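Local coordinates for lipid binding protein (PDB 5H0Q) that binds lipid, probably recognising membrane domains in which sphingomyelin and cholesterol occur together, at residues A[48-56]-A[190-198]; A[110-118]-A[129-137]. All blocks are in the same frame, centred on the assembly; numbering follows the deposited sequence.

How the contacts relate
Contact 1 and contact 2 illustrate two layers of a two-sheet architecture: a helix packed on one sheet, and strand pairing within the other. In contact 1, helix 41-55 packs on strand 193-201 of the mixed sheet; contact 2 is the pairing of two neighbouring strands in the five-stranded antiparallel sheet. Their centres lie about 13 Å apart, and the chain that builds contact 2 runs between the two halves of contact 1. The sheets are tied directly: Tyr198 OH is hydrogen-bonded to Gly131 O at 2.7 Å, and Asn134 ND2 to Glu191 O at 3.0 Å. Each contact centre is about 14 Å from the centre of the chain.

Contact 1. Residues A[48-56]-A[190-198]; sequences QAELKAEYG and NETTAYVEY
Gln48 meets Tyr195 with its CG anti to its own carbonyl carbon (chi1 -73°), a torsion that directs the extended chain across one side of the tyrosine ring, with CD above CD1. The helix backbone itself places CB over that same face, in a CH-pi contact 4.1 Å from the ring centroid, while the amide and ring planes stay 42° apart. Lys52, by contrast, has CG anti to the backbone N (chi1 172°) and is extended throughout, crossing the Tyr195 side chain at about a right angle with CD at the ring edge, 4.0 Å from Tyr195 CE2. Farther along, Lys52 CE comes within 3.4 Å of Thr193 OG1, and Lys52 NZ forms a long salt bridge with Glu191 OE1 at 3.9 Å. This is a helix laid almost antiparallel on a strand of the mixed sheet, with axes 10.1 Å apart and successive helical turns, Gln48 and Lys52, meeting Tyr195 and Thr193. The Gln48 amide is fixed by neighbouring strand 60-68: NE2 is hydrogen-bonded to Leu62 O and OE1 to Arg64 NH1. At the helix end, Thr193 CG2 lies at the edge of Tyr55 and 3.7 Å from Gly56 O, where positive phi turns the chain out of the helix.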
ATOM      1  N   GLN A  48     -10.232  -7.929   3.013  1.00 29.90           N
ATOM      2  CA  GLN A  48      -9.396  -8.830   2.218  1.00 25.90           C
ATOM      3  C   GLN A  48     -10.057 -10.199   2.086  1.00 28.58           C
ATOM      4  O   GLN A  48     -10.062 -10.791   0.997  1.00 28.66           O
ATOM      5  CB  GLN A  48      -8.016  -8.980   2.847  1.00 25.43           C
ATOM      6  CG  GLN A  48      -7.103  -7.753   2.689  1.00 23.50           C
ATOM      7  CD  GLN A  48      -5.829  -7.900   3.471  1.00 27.55           C
ATOM      8  OE1 GLN A  48      -5.861  -8.025   4.691  1.00 27.36           O
ATOM      9  NE2 GLN A  48      -4.700  -7.862   2.790  1.00 27.59           N
ATOM     10  N   ALA A  49     -10.618 -10.723   3.183  1.00 31.22           N
ATOM     11  CA  ALA A  49     -11.244 -12.037   3.130  1.00 31.93           C
ATOM     12  C   ALA A  49     -12.459 -12.027   2.216  1.00 35.15           C
ATOM     13  O   ALA A  49     -12.667 -12.981   1.455  1.00 37.68           O
ATOM     14  CB  ALA A  49     -11.628 -12.483   4.541  1.00 35.64           C
ATOM     15  N   GLU A  50     -13.302 -10.985   2.313  1.00 33.72           N
ATOM     16  CA  GLU A  50     -14.461 -10.857   1.425  1.00 40.94           C
ATOM     17  C   GLU A  50     -14.038 -10.934  -0.031  1.00 34.17           C
ATOM     18  O   GLU A  50     -14.631 -11.669  -0.830  1.00 33.25           O
ATOM     19  CB  GLU A  50     -15.181  -9.523   1.626  1.00 42.08           C
ATOM     20  CG  GLU A  50     -15.880  -9.264   2.933  1.00 67.09           C
ATOM     21  CD  GLU A  50     -16.349  -7.813   3.010  1.00 85.01           C
ATOM     22  OE1 GLU A  50     -16.300  -7.223   4.109  1.00107.75           O
ATOM     23  OE2 GLU A  50     -16.741  -7.253   1.964  1.00 73.41           O
ATOM     24  N   LEU A  51     -13.068 -10.090  -0.403  1.00 32.24           N
ATOM     25  CA  LEU A  51     -12.600 -10.034  -1.784  1.00 28.12           C
ATOM     26  C   LEU A  51     -12.048 -11.378  -2.241  1.00 32.49           C
ATOM     27  O   LEU A  51     -12.279 -11.794  -3.381  1.00 30.56           O
ATOM     28  CB  LEU A  51     -11.531  -8.936  -1.946  1.00 27.25           C
ATOM     29  CG  LEU A  51     -12.055  -7.511  -1.792  1.00 32.91           C
ATOM     30  CD1 LEU A  51     -10.882  -6.528  -1.757  1.00 31.90           C
ATOM     31  CD2 LEU A  51     -13.008  -7.171  -2.923  1.00 38.87           C
ATOM     32  N   LYS A  52     -11.289 -12.058  -1.383  1.00 31.64           N
ATOM     33  CA  LYS A  52     -10.747 -13.362  -1.751  1.00 33.40           C
ATOM     34  C   LYS A  52     -11.859 -14.379  -1.939  1.00 38.02           C
ATOM     35  O   LYS A  52     -11.848 -15.153  -2.903  1.00 32.17           O
ATOM     36  CB  LYS A  52      -9.751 -13.836  -0.691  1.00 37.45           C
ATOM     37  CG  LYS A  52      -9.279 -15.278  -0.902  1.00 57.59           C
ATOM     38  CD  LYS A  52      -8.119 -15.640   0.017  1.00 83.13           C
ATOM     39  CE  LYS A  52      -7.643 -17.070  -0.210  1.00 95.39           C
ATOM     40  NZ  LYS A  52      -6.375 -17.356   0.514  1.00 96.61           N
ATOM     41  N   ALA A  53     -12.837 -14.394  -1.030  1.00 37.72           N
ATOM     42  CA  ALA A  53     -13.960 -15.304  -1.187  1.00 45.69           C
ATOM     43  C   ALA A  53     -14.723 -15.009  -2.470  1.00 42.79           C
ATOM     44  O   ALA A  53     -15.149 -15.932  -3.174  1.00 39.55           O
ATOM     45  CB  ALA A  53     -14.884 -15.210   0.029  1.00 41.38           C
ATOM     46  N   GLU A  54     -14.906 -13.729  -2.791  1.00 40.83           N
ATOM     47  CA  GLU A  54     -15.633 -13.357  -4.004  1.00 36.67           C
ATOM     48  C   GLU A  54     -14.845 -13.719  -5.263  1.00 37.11           C
ATOM     49  O   GLU A  54     -15.430 -14.140  -6.268  1.00 37.36           O
ATOM     50  CB  GLU A  54     -15.943 -11.859  -3.968  1.00 34.33           C
ATOM     51  CG  GLU A  54     -16.635 -11.309  -5.200  1.00 66.70           C
ATOM     52  CD  GLU A  54     -16.753  -9.796  -5.166  1.00 87.73           C
ATOM     53  OE1 GLU A  54     -15.857  -9.140  -4.591  1.00 73.01           O
ATOM     54  OE2 GLU A  54     -17.740  -9.264  -5.714  1.00112.66           O
ATOM     55  N   TYR A  55     -13.519 -13.580  -5.230  1.00 32.69           N
ATOM     56  CA  TYR A  55     -12.724 -13.910  -6.404  1.00 31.65           C
ATOM     57  C   TYR A  55     -12.608 -15.421  -6.590  1.00 36.39           C
ATOM     58  O   TYR A  55     -12.778 -15.925  -7.701  1.00 35.25           O
ATOM     59  CB  TYR A  55     -11.335 -13.285  -6.308  1.00 28.23           C
ATOM     60  CG  TYR A  55     -10.422 -13.728  -7.438  1.00 27.72           C
ATOM     61  CD1 TYR A  55     -10.623 -13.262  -8.731  1.00 33.69           C
ATOM     62  CD2 TYR A  55      -9.377 -14.613  -7.217  1.00 33.70           C
ATOM     63  CE1 TYR A  55      -9.818 -13.665  -9.774  1.00 38.88           C
ATOM     64  CE2 TYR A  55      -8.560 -15.026  -8.265  1.00 38.88           C
ATOM     65  CZ  TYR A  55      -8.789 -14.537  -9.535  1.00 38.97           C
ATOM     66  OH  TYR A  55      -8.009 -14.950 -10.584  1.00 28.92           O
ATOM     67  N   GLY A  56     -12.308 -16.155  -5.519  1.00 40.53           N
ATOM     68  CA  GLY A  56     -12.153 -17.594  -5.605  1.00 42.38           C
ATOM     69  C   GLY A  56     -10.755 -18.046  -5.977  1.00 35.04           C
ATOM     70  O   GLY A  56      -9.751 -17.490  -5.511  1.00 38.20           O
ATOM     71  N   ASN A 190       3.181 -15.945   0.086  1.00 32.33           N
ATOM     72  CA  ASN A 190       3.678 -16.649  -1.089  1.00 31.07           C
ATOM     73  C   ASN A 190       2.628 -17.688  -1.474  1.00 36.84           C
ATOM     74  O   ASN A 190       2.740 -18.861  -1.130  1.00 37.80           O
ATOM     75  CB  ASN A 190       5.003 -17.287  -0.815  1.00 35.11           C
ATOM     76  CG  ASN A 190       5.662 -17.798  -2.076  1.00 36.18           C
ATOM     77  OD1 ASN A 190       5.249 -17.448  -3.181  1.00 39.47           O
ATOM     78  ND2 ASN A 190       6.696 -18.601  -1.924  1.00 46.40           N
ATOM     79  N   GLU A 191       1.609 -17.246  -2.203  1.00 31.31           N
ATOM     80  CA  GLU A 191       0.550 -18.138  -2.663  1.00 33.55           C
ATOM     81  C   GLU A 191      -0.184 -17.469  -3.817  1.00 36.40           C
ATOM     82  O   GLU A 191      -0.042 -16.262  -4.064  1.00 30.08           O
ATOM     83  CB  GLU A 191      -0.408 -18.495  -1.524  1.00 50.42           C
ATOM     84  CG  GLU A 191      -1.073 -17.313  -0.849  1.00 56.91           C
ATOM     85  CD  GLU A 191      -2.074 -17.731   0.216  1.00 80.08           C
ATOM     86  OE1 GLU A 191      -2.796 -18.730   0.001  1.00 84.01           O
ATOM     87  OE2 GLU A 191      -2.142 -17.065   1.270  1.00 79.58           O
ATOM     88  N   THR A 192      -0.983 -18.278  -4.526  1.00 30.62           N
ATOM     89  CA  THR A 192      -1.656 -17.786  -5.723  1.00 29.14           C
ATOM     90  C   THR A 192      -2.643 -16.674  -5.403  1.00 28.06           C
ATOM     91  O   THR A 192      -2.803 -15.740  -6.202  1.00 27.29           O
ATOM     92  CB  THR A 192      -2.370 -18.922  -6.467  1.00 30.32           C
ATOM     93  OG1 THR A 192      -3.316 -19.585  -5.614  1.00 30.81           O
ATOM     94  CG2 THR A 192      -1.362 -19.932  -6.979  1.00 31.59           C
ATOM     95  N   THR A 193      -3.348 -16.766  -4.273  1.00 26.17           N
ATOM     96  CA  THR A 193      -4.254 -15.698  -3.850  1.00 26.51           C
ATOM     97  C   THR A 193      -3.681 -15.134  -2.550  1.00 35.04           C
ATOM     98  O   THR A 193      -3.987 -15.611  -1.457  1.00 34.90           O
ATOM     99  CB  THR A 193      -5.707 -16.197  -3.706  1.00 37.20           C
ATOM    100  OG1 THR A 193      -5.742 -17.422  -2.977  1.00 36.49           O
ATOM    101  CG2 THR A 193      -6.275 -16.472  -5.048  1.00 29.29           C
ATOM    102  N   ALA A 194      -2.833 -14.113  -2.677  1.00 26.75           N
ATOM    103  CA  ALA A 194      -1.944 -13.694  -1.598  1.00 30.39           C
ATOM    104  C   ALA A 194      -2.430 -12.417  -0.927  1.00 28.13           C
ATOM    105  O   ALA A 194      -2.846 -11.469  -1.600  1.00 24.03           O
ATOM    106  CB  ALA A 194      -0.527 -13.470  -2.123  1.00 31.66           C
ATOM    107  N   TYR A 195      -2.362 -12.397   0.401  1.00 28.37           N
ATOM    108  CA  TYR A 195      -2.556 -11.156   1.138  1.00 27.57           C
ATOM    109  C   TYR A 195      -1.304 -10.319   0.991  1.00 23.97           C
ATOM    110  O   TYR A 195      -0.178 -10.816   1.149  1.00 25.24           O
ATOM    111  CB  TYR A 195      -2.821 -11.420   2.617  1.00 25.28           C
ATOM    112  CG  TYR A 195      -4.236 -11.836   2.968  1.00 30.25           C
ATOM    113  CD1 TYR A 195      -4.817 -11.418   4.158  1.00 52.73           C
ATOM    114  CD2 TYR A 195      -4.973 -12.623   2.122  1.00 38.08           C
ATOM    115  CE1 TYR A 195      -6.099 -11.797   4.500  1.00 68.33           C
ATOM    116  CE2 TYR A 195      -6.261 -13.023   2.463  1.00 36.32           C
ATOM    117  CZ  TYR A 195      -6.818 -12.594   3.643  1.00 54.47           C
ATOM    118  OH  TYR A 195      -8.099 -12.978   3.983  1.00 54.41           O
ATOM    119  N   VAL A 196      -1.499  -9.031   0.728  1.00 21.10           N
ATOM    120  CA  VAL A 196      -0.400  -8.077   0.629  1.00 21.36           C
ATOM    121  C   VAL A 196      -0.706  -6.949   1.596  1.00 22.93           C
ATOM    122  O   VAL A 196      -1.860  -6.522   1.696  1.00 22.10           O
ATOM    123  CB  VAL A 196      -0.258  -7.551  -0.810  1.00 21.91           C
ATOM    124  CG1 VAL A 196       0.784  -6.432  -0.882  1.00 21.32           C
ATOM    125  CG2 VAL A 196       0.112  -8.666  -1.720  1.00 25.65           C
ATOM    126  N   GLU A 197       0.328  -6.460   2.296  1.00 24.94           N
ATOM    127  CA  GLU A 197       0.201  -5.304   3.180  1.00 22.33           C
ATOM    128  C   GLU A 197       1.298  -4.297   2.870  1.00 22.16           C
ATOM    129  O   GLU A 197       2.474  -4.656   2.792  1.00 22.28           O
ATOM    130  CB  GLU A 197       0.296  -5.680   4.653  1.00 24.48           C
ATOM    131  CG  GLU A 197       0.162  -4.474   5.631  1.00 27.15           C
ATOM    132  CD  GLU A 197       0.314  -4.871   7.091  1.00 24.06           C
ATOM    133  OE1 GLU A 197       1.434  -5.240   7.475  1.00 30.92           O
ATOM    134  OE2 GLU A 197      -0.688  -4.818   7.834  1.00 32.97           O
ATOM    135  N   TYR A 198       0.906  -3.039   2.686  1.00 20.16           N
ATOM    136  CA  TYR A 198       1.838  -1.917   2.603  1.00 19.48           C
ATOM    137  C   TYR A 198       1.622  -1.021   3.812  1.00 21.62           C
ATOM    138  O   TYR A 198       0.480  -0.647   4.098  1.00 20.44           O
ATOM    139  CB  TYR A 198       1.592  -1.123   1.323  1.00 21.49           C
ATOM    140  CG  TYR A 198       1.832  -1.904   0.073  1.00 21.30           C
ATOM    141  CD1 TYR A 198       3.118  -2.252  -0.323  1.00 24.22           C
ATOM    142  CD2 TYR A 198       0.765  -2.357  -0.696  1.00 21.09           C
ATOM    143  CE1 TYR A 198       3.337  -3.013  -1.471  1.00 27.39           C
ATOM    144  CE2 TYR A 198       0.973  -3.097  -1.846  1.00 22.10           C
ATOM    145  CZ  TYR A 198       2.252  -3.434  -2.226  1.00 22.55           C
ATOM    146  OH  TYR A 198       2.484  -4.171  -3.360  1.00 23.74           O
TER

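Contact 2. Residues A[110-118]-A[129-137]; sequences AAVGSAGCI and FSGWQNPWN
Trp132 lays the face of its indole over the backbone of Gly116 and Cys117, with Gly116 O 3.4 Å above the middle of the ring system and Cys117 N nearer the rim. Its CG sits between the backbone N and the carbonyl carbon (chi1 57°), folding the indole across to the partner strand, where the lack of a side chain on Gly116 permits so close an approach. On the opposite face of the sheet, Cys117 CB lies over Phe129, 4.0 Å from the ring centroid, with SG oblique to the same ring. Between these two layers runs the antiparallel ladder of a beta hairpin: Ser114-Asn134, Gly116-Trp132 and Ile118-Ser130 are hydrogen-bonded pairs, two bonds each, and Ala115-Gln133 and Cys117-Gly131 the non-hydrogen-bonded pairs between them. Beyond the ladder, Ala111, centre of an inverse gamma turn, places its CA 3.5 Å from the centroid of the Trp136 five-membered ring, over the face. A water accepts from Gly113 N at 3.1 Å and, weakly, from Trp136 N, bridging the two loops just beyond the strand ends, whereas the buried Val112 O lacks a polar partner. In the second shell, Ser114 OG is hydrogen-bonded to His104 ND1, and Asn134 OD1 to Ser142 OG and Arg138 NH1. On the sheet face that carries Cys117, Gln133 NE2 is hydrogen-bonded to Leu167 O of helix 160-169.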
ATOM      1  N   ALA A 110      -6.790 -16.371 -18.172  1.00 25.28           N
ATOM      2  CA  ALA A 110      -5.438 -16.382 -18.680  1.00 29.05           C
ATOM      3  C   ALA A 110      -4.507 -17.151 -17.761  1.00 26.45           C
ATOM      4  O   ALA A 110      -4.584 -17.046 -16.536  1.00 27.98           O
ATOM      5  CB  ALA A 110      -4.919 -14.946 -18.842  1.00 38.13           C
ATOM      6  N   ALA A 111      -3.571 -17.853 -18.377  1.00 28.22           N
ATOM      7  CA  ALA A 111      -2.458 -18.496 -17.681  1.00 29.47           C
ATOM      8  C   ALA A 111      -1.321 -17.492 -17.459  1.00 30.07           C
ATOM      9  O   ALA A 111      -0.177 -17.683 -17.867  1.00 35.47           O
ATOM     10  CB  ALA A 111      -1.995 -19.700 -18.481  1.00 33.76           C
ATOM     11  N   VAL A 112      -1.677 -16.416 -16.777  1.00 28.97           N
ATOM     12  CA  VAL A 112      -0.793 -15.298 -16.489  1.00 28.35           C
ATOM     13  C   VAL A 112      -1.138 -14.843 -15.083  1.00 28.12           C
ATOM     14  O   VAL A 112      -2.238 -15.091 -14.587  1.00 28.27           O
ATOM     15  CB  VAL A 112      -0.980 -14.167 -17.514  1.00 32.12           C
ATOM     16  CG1 VAL A 112      -0.091 -12.979 -17.192  1.00 32.63           C
ATOM     17  CG2 VAL A 112      -0.713 -14.688 -18.922  1.00 31.71           C
ATOM     18  N   GLY A 113      -0.185 -14.179 -14.423  1.00 29.64           N
ATOM     19  CA  GLY A 113      -0.363 -13.755 -13.045  1.00 27.58           C
ATOM     20  C   GLY A 113      -0.860 -12.335 -12.892  1.00 24.19           C
ATOM     21  O   GLY A 113      -1.423 -11.737 -13.812  1.00 28.72           O
ATOM     22  N   SER A 114      -0.668 -11.804 -11.684  1.00 23.27           N
ATOM     23  CA  SER A 114      -1.111 -10.466 -11.306  1.00 25.55           C
ATOM     24  C   SER A 114       0.132  -9.632 -11.026  1.00 27.30           C
ATOM     25  O   SER A 114       0.962 -10.020 -10.193  1.00 24.88           O
ATOM     26  CB  SER A 114      -2.003 -10.522 -10.071  1.00 25.99           C
ATOM     27  OG  SER A 114      -2.045  -9.281  -9.412  1.00 25.45           O
ATOM     28  N   ALA A 115       0.271  -8.501 -11.726  1.00 25.23           N
ATOM     29  CA  ALA A 115       1.404  -7.613 -11.512  1.00 23.06           C
ATOM     30  C   ALA A 115       0.956  -6.176 -11.724  1.00 25.13           C
ATOM     31  O   ALA A 115       0.316  -5.870 -12.734  1.00 24.56           O
ATOM     32  CB  ALA A 115       2.546  -7.955 -12.460  1.00 25.04           C
ATOM     33  N   GLY A 116       1.251  -5.302 -10.767  1.00 26.71           N
ATOM     34  CA  GLY A 116       0.788  -3.936 -10.878  1.00 23.55           C
ATOM     35  C   GLY A 116       1.387  -3.077  -9.795  1.00 26.04           C
ATOM     36  O   GLY A 116       2.234  -3.525  -9.022  1.00 22.89           O
ATOM     37  N   CYS A 117       0.914  -1.833  -9.729  1.00 23.10           N
ATOM     38  CA  CYS A 117       1.402  -0.932  -8.700  1.00 22.23           C
ATOM     39  C   CYS A 117       0.431   0.211  -8.491  1.00 20.18           C
ATOM     40  O   CYS A 117      -0.445   0.485  -9.321  1.00 23.45           O
ATOM     41  CB  CYS A 117       2.783  -0.404  -9.062  1.00 29.17           C
ATOM     42  SG  CYS A 117       2.755   0.814 -10.436  1.00 28.08           S
ATOM     43  N   ILE A 118       0.563   0.829  -7.333  1.00 22.92           N
ATOM     44  CA  ILE A 118      -0.067   2.103  -7.036  1.00 25.57           C
ATOM     45  C   ILE A 118       1.036   3.009  -6.523  1.00 20.82           C
ATOM     46  O   ILE A 118       1.935   2.552  -5.812  1.00 23.77           O
ATOM     47  CB  ILE A 118      -1.213   1.985  -6.004  1.00 29.55           C
ATOM     48  CG1 ILE A 118      -2.319   1.099  -6.571  1.00 60.67           C
ATOM     49  CG2 ILE A 118      -1.793   3.369  -5.709  1.00 28.28           C
ATOM     50  CD1 ILE A 118      -3.564   1.043  -5.723  1.00 89.20           C
ATOM     51  N   PHE A 129       6.066   4.258  -4.451  1.00 23.53           N
ATOM     52  CA  PHE A 129       5.707   3.168  -5.358  1.00 20.96           C
ATOM     53  C   PHE A 129       5.429   1.909  -4.544  1.00 20.76           C
ATOM     54  O   PHE A 129       6.264   1.491  -3.742  1.00 22.21           O
ATOM     55  CB  PHE A 129       6.859   2.938  -6.334  1.00 25.61           C
ATOM     56  CG  PHE A 129       6.666   1.788  -7.287  1.00 24.63           C
ATOM     57  CD1 PHE A 129       6.889   0.489  -6.870  1.00 29.09           C
ATOM     58  CD2 PHE A 129       6.316   2.007  -8.608  1.00 31.18           C
ATOM     59  CE1 PHE A 129       6.738  -0.579  -7.737  1.00 27.07           C
ATOM     60  CE2 PHE A 129       6.170   0.938  -9.495  1.00 32.20           C
ATOM     61  CZ  PHE A 129       6.395  -0.358  -9.056  1.00 27.03           C
ATOM     62  N   SER A 130       4.251   1.307  -4.743  1.00 19.90           N
ATOM     63  CA  SER A 130       3.898   0.065  -4.076  1.00 20.51           C
ATOM     64  C   SER A 130       3.474  -0.931  -5.143  1.00 21.74           C
ATOM     65  O   SER A 130       2.415  -0.775  -5.757  1.00 23.66           O
ATOM     66  CB  SER A 130       2.790   0.299  -3.063  1.00 21.57           C
ATOM     67  OG  SER A 130       3.195   1.287  -2.131  1.00 26.69           O
ATOM     68  N   GLY A 131       4.302  -1.940  -5.358  1.00 21.56           N
ATOM     69  CA  GLY A 131       4.090  -2.868  -6.441  1.00 22.35           C
ATOM     70  C   GLY A 131       4.045  -4.312  -5.979  1.00 23.51           C
ATOM     71  O   GLY A 131       4.621  -4.689  -4.961  1.00 23.24           O
ATOM     72  N   TRP A 132       3.378  -5.122  -6.781  1.00 22.12           N
ATOM     73  CA  TRP A 132       3.268  -6.540  -6.514  1.00 22.34           C
ATOM     74  C   TRP A 132       3.476  -7.286  -7.816  1.00 23.07           C
ATOM     75  O   TRP A 132       3.269  -6.759  -8.907  1.00 23.31           O
ATOM     76  CB  TRP A 132       1.900  -6.886  -5.889  1.00 21.16           C
ATOM     77  CG  TRP A 132       0.763  -6.446  -6.787  1.00 23.64           C
ATOM     78  CD1 TRP A 132       0.172  -7.166  -7.791  1.00 22.66           C
ATOM     79  CD2 TRP A 132       0.161  -5.157  -6.813  1.00 23.26           C
ATOM     80  NE1 TRP A 132      -0.794  -6.408  -8.411  1.00 20.61           N
ATOM     81  CE2 TRP A 132      -0.800  -5.161  -7.844  1.00 21.57           C
ATOM     82  CE3 TRP A 132       0.340  -3.986  -6.057  1.00 20.14           C
ATOM     83  CZ2 TRP A 132      -1.580  -4.047  -8.128  1.00 22.64           C
ATOM     84  CZ3 TRP A 132      -0.446  -2.918  -6.315  1.00 21.29           C
ATOM     85  CH2 TRP A 132      -1.380  -2.935  -7.358  1.00 20.79           C
ATOM     86  N   GLN A 133       3.881  -8.538  -7.688  1.00 27.40           N
ATOM     87  CA  GLN A 133       4.070  -9.407  -8.845  1.00 25.41           C
ATOM     88  C   GLN A 133       3.848 -10.818  -8.323  1.00 28.26           C
ATOM     89  O   GLN A 133       4.672 -11.331  -7.555  1.00 27.62           O
ATOM     90  CB  GLN A 133       5.453  -9.220  -9.455  1.00 28.98           C
ATOM     91  CG  GLN A 133       5.681  -9.978 -10.769  1.00 30.27           C
ATOM     92  CD  GLN A 133       6.086 -11.429 -10.566  1.00 33.56           C
ATOM     93  OE1 GLN A 133       5.339 -12.356 -10.916  1.00 35.71           O
ATOM     94  NE2 GLN A 133       7.265 -11.642 -10.002  1.00 33.87           N
ATOM     95  N   ASN A 134       2.709 -11.402  -8.687  1.00 25.85           N
ATOM     96  CA  ASN A 134       2.299 -12.711  -8.193  1.00 30.23           C
ATOM     97  C   ASN A 134       2.171 -13.631  -9.398  1.00 27.36           C
ATOM     98  O   ASN A 134       1.208 -13.496 -10.175  1.00 27.52           O
ATOM     99  CB  ASN A 134       0.983 -12.616  -7.422  1.00 24.21           C
ATOM    100  CG  ASN A 134       0.778 -13.805  -6.510  1.00 24.85           C
ATOM    101  OD1 ASN A 134       1.721 -14.568  -6.282  1.00 28.70           O
ATOM    102  ND2 ASN A 134      -0.425 -13.938  -5.942  1.00 25.63           N
ATOM    103  N   PRO A 135       3.105 -14.549  -9.614  1.00 30.30           N
ATOM    104  CA  PRO A 135       3.188 -15.243 -10.902  1.00 30.17           C
ATOM    105  C   PRO A 135       2.246 -16.430 -11.015  1.00 29.90           C
ATOM    106  O   PRO A 135       1.908 -17.087 -10.031  1.00 32.42           O
ATOM    107  CB  PRO A 135       4.640 -15.726 -10.936  1.00 39.02           C
ATOM    108  CG  PRO A 135       4.962 -15.970  -9.518  1.00 32.07           C
ATOM    109  CD  PRO A 135       4.233 -14.896  -8.736  1.00 29.86           C
ATOM    110  N   TRP A 136       1.856 -16.715 -12.256  1.00 33.48           N
ATOM    111  CA  TRP A 136       1.060 -17.903 -12.530  1.00 32.20           C
ATOM    112  C   TRP A 136       1.902 -19.159 -12.401  1.00 33.09           C
ATOM    113  O   TRP A 136       1.414 -20.192 -11.923  1.00 38.05           O
ATOM    114  CB  TRP A 136       0.444 -17.797 -13.921  1.00 31.34           C
ATOM    115  CG  TRP A 136      -0.685 -18.765 -14.180  1.00 41.63           C
ATOM    116  CD1 TRP A 136      -2.006 -18.606 -13.848  1.00 35.36           C
ATOM    117  CD2 TRP A 136      -0.585 -20.021 -14.835  1.00 47.86           C
ATOM    118  NE1 TRP A 136      -2.730 -19.692 -14.259  1.00 45.98           N
ATOM    119  CE2 TRP A 136      -1.878 -20.580 -14.869  1.00 38.65           C
ATOM    120  CE3 TRP A 136       0.476 -20.733 -15.394  1.00 43.97           C
ATOM    121  CZ2 TRP A 136      -2.137 -21.812 -15.436  1.00 47.63           C
ATOM    122  CZ3 TRP A 136       0.216 -21.963 -15.964  1.00 53.95           C
ATOM    123  CH2 TRP A 136      -1.080 -22.491 -15.979  1.00 55.29           C
ATOM    124  N   ASN A 137       3.174 -19.095 -12.807  1.00 37.66           N
ATOM    125  CA  ASN A 137       4.061 -20.253 -12.753  1.00 43.01           C
ATOM    126  C   ASN A 137       4.677 -20.332 -11.361  1.00 44.67           C
ATOM    127  O   ASN A 137       5.526 -19.506 -10.998  1.00 37.36           O
ATOM    128  CB  ASN A 137       5.132 -20.150 -13.835  1.00 45.24           C
ATOM    129  CG  ASN A 137       6.090 -21.311 -13.821  1.00 51.68           C
ATOM    130  OD1 ASN A 137       6.271 -21.978 -12.804  1.00 48.28           O
ATOM    131  ND2 ASN A 137       6.731 -21.550 -14.954  1.00 56.14           N
TER
HETATM  132  O   HOH W   1       2.941 -14.354 -14.558  1.00 18.21           O